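Local coordinates for protein putative enoyl-CoA hydratase/isomerase (Mycobacterium abscessus, PDB 3RSI) that is a putative enoyl-CoA hydratase/isomerase of the crotonase family, probably acting as a hydro-lyase in lipid metabolism, at residues Arg231-Glu234 with Ala235-Arg239. Numbering follows the deposited sequence.
Sequences RAIE and ARLTR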
loop_
_atom_site.group_PDB
_atom_site.type_symbol
_atom_site.label_atom_id
_atom_site.label_comp_id
_atom_site.label_asym_id
_atom_site.label_seq_id
_atom_site.Cartn_x
_atom_site.Cartn_y
_atom_site.Cartn_z
ATOM N N ARG B 231 -4.671 -15.635 -7.986
ATOM C CA ARG B 231 -5.764 -15.697 -8.968
ATOM C C ARG B 231 -6.550 -17.011 -8.929
ATOM O O ARG B 231 -7.757 -17.001 -9.185
ATOM C CB ARG B 231 -5.273 -15.415 -10.379
ATOM C CG ARG B 231 -5.086 -13.928 -10.646
ATOM C CD ARG B 231 -4.789 -13.677 -12.094
ATOM N NE ARG B 231 -3.447 -14.092 -12.456
ATOM C CZ ARG B 231 -3.139 -15.112 -13.257
ATOM N NH1 ARG B 231 -4.075 -15.868 -13.814
ATOM N NH2 ARG B 231 -1.857 -15.365 -13.510
ATOM N N ALA B 232 -5.882 -18.124 -8.619
ATOM C CA ALA B 232 -6.594 -19.400 -8.420
ATOM C C ALA B 232 -7.604 -19.323 -7.260
ATOM O O ALA B 232 -8.733 -19.794 -7.391
ATOM C CB ALA B 232 -5.611 -20.559 -8.180
ATOM N N ILE B 233 -7.183 -18.720 -6.143
ATOM C CA ILE B 233 -8.053 -18.484 -4.968
ATOM C C ILE B 233 -9.269 -17.632 -5.383
ATOM O O ILE B 233 -10.426 -17.996 -5.131
ATOM C CB ILE B 233 -7.259 -17.799 -3.809
ATOM C CG1 ILE B 233 -6.243 -18.774 -3.212
ATOM C CG2 ILE B 233 -8.186 -17.271 -2.729
ATOM C CD1 ILE B 233 -5.226 -18.124 -2.237
ATOM N N GLU B 234 -8.995 -16.527 -6.064
ATOM C CA GLU B 234 -10.041 -15.663 -6.615
ATOM C C GLU B 234 -11.048 -16.433 -7.503
ATOM O O GLU B 234 -12.259 -16.269 -7.365
ATOM C CB GLU B 234 -9.395 -14.529 -7.413
ATOM C CG GLU B 234 -10.394 -13.520 -8.013
ATOM C CD GLU B 234 -9.681 -12.383 -8.715
ATOM O OE1 GLU B 234 -9.048 -12.641 -9.771
ATOM O OE2 GLU B 234 -9.710 -11.247 -8.183
ATOM N N ALA B 235 -10.544 -17.271 -8.405
ATOM C CA ALA B 235 -11.411 -18.025 -9.334
ATOM C C ALA B 235 -12.315 -19.005 -8.584
ATOM O O ALA B 235 -13.498 -19.149 -8.913
ATOM C CB ALA B 235 -10.581 -18.768 -10.369
ATOM N N ARG B 236 -11.761 -19.656 -7.568
ATOM C CA ARG B 236 -12.496 -20.655 -6.789
ATOM C C ARG B 236 -13.717 -20.030 -6.120
ATOM O O ARG B 236 -14.783 -20.661 -6.011
ATOM C CB ARG B 236 -11.583 -21.294 -5.730
ATOM C CG ARG B 236 -12.292 -22.167 -4.688
ATOM C CD ARG B 236 -11.339 -22.697 -3.593
ATOM N NE ARG B 236 -11.207 -21.788 -2.436
ATOM C CZ ARG B 236 -10.055 -21.293 -1.967
ATOM N NH1 ARG B 236 -8.884 -21.610 -2.525
ATOM N NH2 ARG B 236 -10.068 -20.479 -0.911
ATOM N N LEU B 237 -13.555 -18.792 -5.672
ATOM C CA LEU B 237 -14.644 -18.038 -5.029
ATOM C C LEU B 237 -15.530 -17.286 -6.052
ATOM O O LEU B 237 -16.666 -16.933 -5.764
ATOM C CB LEU B 237 -14.033 -17.061 -4.006
ATOM C CG LEU B 237 -13.489 -17.787 -2.759
ATOM C CD1 LEU B 237 -12.415 -17.001 -1.993
ATOM C CD2 LEU B 237 -14.658 -18.079 -1.842
ATOM N N THR B 238 -15.016 -17.049 -7.249
ATOM C CA THR B 238 -15.794 -16.356 -8.274
ATOM C C THR B 238 -16.787 -17.293 -8.970
ATOM O O THR B 238 -17.915 -16.905 -9.254
ATOM C CB THR B 238 -14.852 -15.688 -9.281
ATOM O OG1 THR B 238 -14.131 -14.643 -8.609
ATOM C CG2 THR B 238 -15.609 -15.102 -10.481
ATOM N N ARG B 239 -16.364 -18.527 -9.226
ATOM C CA ARG B 239 -17.175 -19.495 -9.975
ATOM C C ARG B 239 -18.568 -19.704 -9.386
ATOM O O ARG B 239 -19.546 -19.639 -10.126
ATOM C CB ARG B 239 -16.462 -20.854 -10.112
ATOM C CG ARG B 239 -15.412 -20.904 -11.186
ATOM C CD ARG B 239 -14.768 -22.299 -11.307
ATOM N NE ARG B 239 -13.308 -22.189 -11.390
ATOM C CZ ARG B 239 -12.432 -22.605 -10.471
ATOM N NH1 ARG B 239 -12.816 -23.226 -9.354
ATOM N NH2 ARG B 239 -11.138 -22.414 -10.689
HETATM O O HOH W 1 -9.023 -21.912 -9.287
#
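Thr238 folds its hydroxyl back onto the preceding turn of its own helix, where OG1 donates a hydrogen bond of 2.8 Å to Glu234 O. With OG1 set beside its own backbone N (chi1 -66°), the hydroxyl meets that oxygen from well above the carbonyl plane, 46° out of it, while Thr238 N adds a weak bond to the same acceptor. Next to it, the Glu234 side chain runs out fully extended alongside Thr238, its CG passing 3.9 Å from OG1. This is the close-packed side of the helix: the buried Glu234 carboxylate reaches a second subunit, where OE2 accepts a hydrogen bond from Val152 N of that subunit, whose Met151 also packs against Thr238. Intersubunit packing of this kind suits a crotonase-like fold, in which C-terminal helices such as 227-242 take part in oligomer contacts. Regular i to i+4 bonds carry the backbone, among them Arg236 N to Ala232 O at 3.0 Å. Toward helix 209-222, Ile233 CG2 and Leu237 CD1 approach one another only loosely, at 4.3 Å, and Leu237 continues onto Ala218 of that helix. The exposed Arg236 and Arg239 mark the solvent side, where direct side-chain contacts are few and a water takes part. Arg236 bends at chi3 (89°) and lies alongside Ile233, its guanidinium oblique to CG1, with NH1 3.9 Å from that carbon. A water joins Arg239 to Ala232, two turns earlier in the helix: it accepts from Arg239 NH2 at 2.6 Å and donates to Ala232 O at 2.9 Å, while one guanidinium face of Arg239 rests over Ala235 O.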